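Local coordinates for TqaL (Neurospora crassa, PDB 7EEH), which belongs to the 2OG-Fe dioxygenase family of the cupin clan and holds an iron ion within a beta-sheet core, at residues M201-N206 and Q236-L241. The protein carries 1 engineered substitution. Numbering follows the deposited sequence. Where two conformers were deposited one is given.
Sequences MDLAAN and QHRHFL
Gln-236 reaches across to the loop 201-206 and binds its main chain with the carboxamide nitrogen. Its CG stands anti to the backbone N (chi1 -173°), and the chain runs on extended, carrying Gln-236 NE2 to within 3.0 Å of Leu-203 O. The N-H points well at this oxygen (158°), which it meets on a lone pair in the carbonyl plane and nearly in the plane of its own amide. A second, weak hydrogen bond runs from Gln-236 NE2 to Ala-205 O at 3.4 Å, much more bent at 130°. Ser-207 O is a further acceptor for the same nitrogen, so three carbonyls of the turn converge on one amide group.

Beside this polar grip lies an aliphatic one. The CD2 methyl of Leu-203 rests against the base of Arg-238, 3.9 Å from CB and 4.0 Å from CG. The arginine then bends at chi3, bringing one face of its guanidinium over Leu-203 CB, which sits off-centre toward the rim. Met-201, modelled as selenomethionine, adds a looser touch, its CE methyl 4.4 Å from His-237 O. The His-237 ring turns away and its NE2 is hydrogen-bonded to Thr-193 O; this side chain lies about 10 Å from the iron ion.

The contact joins the loop between strands 190-199 and 209-213 to the one following strand 231-236; Ala-204 O is also hydrogen-bonded to Arg-232 NH1 of the second subunit. Arg-238 NE is buried without a partner, and across this contact the arginine takes part through CB, CG and one guanidinium face, while directional hold comes from the glutamine amide.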
# COMPACT_ATOMS: atom_id res chain seq x y z
N MSE B 201 -6.75 12.12 33.82
CA MSE B 201 -6.46 13.36 33.13
C MSE B 201 -7.67 13.81 32.34
O MSE B 201 -8.16 13.07 31.49
CB MSE B 201 -5.24 13.19 32.23
CG MSE B 201 -4.97 14.33 31.28
SE MSE B 201 -3.14 14.25 30.52
CE MSE B 201 -3.32 12.82 29.31
N ASP B 202 -8.15 15.02 32.63
CA ASP B 202 -9.30 15.58 31.92
C ASP B 202 -8.90 15.96 30.50
O ASP B 202 -8.12 16.89 30.30
CB ASP B 202 -9.83 16.80 32.67
CG ASP B 202 -11.16 17.29 32.11
OD1 ASP B 202 -11.73 16.62 31.23
OD2 ASP B 202 -11.63 18.36 32.56
N LEU B 203 -9.44 15.26 29.51
CA LEU B 203 -9.03 15.47 28.12
C LEU B 203 -9.81 16.58 27.44
O LEU B 203 -9.24 17.34 26.64
CB LEU B 203 -9.17 14.16 27.33
CG LEU B 203 -8.16 13.13 27.83
CD1 LEU B 203 -8.51 11.71 27.41
CD2 LEU B 203 -6.76 13.51 27.35
N ALA B 204 -11.11 16.70 27.74
CA ALA B 204 -11.94 17.68 27.05
C ALA B 204 -11.43 19.10 27.27
O ALA B 204 -11.48 19.93 26.36
CB ALA B 204 -13.39 17.56 27.52
N ALA B 205 -10.91 19.39 28.46
CA ALA B 205 -10.38 20.72 28.72
C ALA B 205 -9.08 20.91 27.94
O ALA B 205 -8.65 20.05 27.16
CB ALA B 205 -10.19 20.92 30.22
N ASN B 206 -8.46 22.07 28.09
CA ASN B 206 -7.13 22.22 27.50
C ASN B 206 -6.11 21.80 28.55
O ASN B 206 -5.38 22.60 29.14
CB ASN B 206 -6.93 23.63 26.97
CG ASN B 206 -7.12 23.69 25.47
OD1 ASN B 206 -7.90 22.92 24.91
ND2 ASN B 206 -6.41 24.60 24.80
N GLN B 236 -2.56 18.11 21.26
CA GLN B 236 -2.84 17.51 22.56
C GLN B 236 -2.65 16.00 22.49
O GLN B 236 -3.46 15.30 21.88
CB GLN B 236 -4.25 17.85 23.02
CG GLN B 236 -4.54 17.39 24.45
CD GLN B 236 -6.01 17.44 24.79
OE1 GLN B 236 -6.86 17.08 23.98
NE2 GLN B 236 -6.32 17.90 25.99
N HIS B 237 -1.61 15.48 23.14
CA HIS B 237 -1.48 14.04 23.24
C HIS B 237 -2.62 13.47 24.07
O HIS B 237 -2.94 13.99 25.13
CB HIS B 237 -0.15 13.64 23.89
CG HIS B 237 1.06 14.25 23.27
ND1 HIS B 237 1.38 15.59 23.41
CD2 HIS B 237 2.10 13.69 22.59
CE1 HIS B 237 2.54 15.83 22.82
NE2 HIS B 237 3.00 14.70 22.33
N ARG B 238 -3.23 12.40 23.58
CA ARG B 238 -4.28 11.72 24.35
C ARG B 238 -4.23 10.20 24.27
O ARG B 238 -4.79 9.55 25.14
CB ARG B 238 -5.68 12.18 23.90
CG ARG B 238 -5.77 13.66 23.51
CD ARG B 238 -6.99 13.96 22.65
NE ARG B 238 -8.17 13.27 23.12
CZ ARG B 238 -9.41 13.73 23.00
NH1 ARG B 238 -9.63 14.89 22.40
NH2 ARG B 238 -10.44 13.02 23.47
N HIS B 239 -3.61 9.62 23.26
CA HIS B 239 -3.67 8.18 23.05
C HIS B 239 -2.26 7.64 22.88
O HIS B 239 -1.38 8.31 22.34
CB HIS B 239 -4.52 7.84 21.81
CG HIS B 239 -5.91 8.40 21.86
ND1 HIS B 239 -6.37 9.36 20.98
CD2 HIS B 239 -6.95 8.13 22.69
CE1 HIS B 239 -7.62 9.66 21.26
NE2 HIS B 239 -8.00 8.93 22.30
N PHE B 240 -2.08 6.41 23.36
CA PHE B 240 -0.81 5.70 23.33
C PHE B 240 -0.06 5.93 22.02
O PHE B 240 -0.55 5.59 20.95
CB PHE B 240 -1.07 4.19 23.53
CG PHE B 240 0.17 3.36 23.44
CD1 PHE B 240 1.24 3.61 24.29
CD2 PHE B 240 0.27 2.32 22.53
CE1 PHE B 240 2.40 2.85 24.22
CE2 PHE B 240 1.41 1.54 22.45
CZ PHE B 240 2.49 1.81 23.30
N LEU B 241 1.12 6.54 22.13
CA LEU B 241 2.10 6.78 21.08
C LEU B 241 1.77 7.98 20.20
O LEU B 241 2.46 8.18 19.20
CB LEU B 241 2.32 5.56 20.17
CG LEU B 241 2.95 4.33 20.84
CD1 LEU B 241 3.06 3.17 19.86
CD2 LEU B 241 4.33 4.68 21.41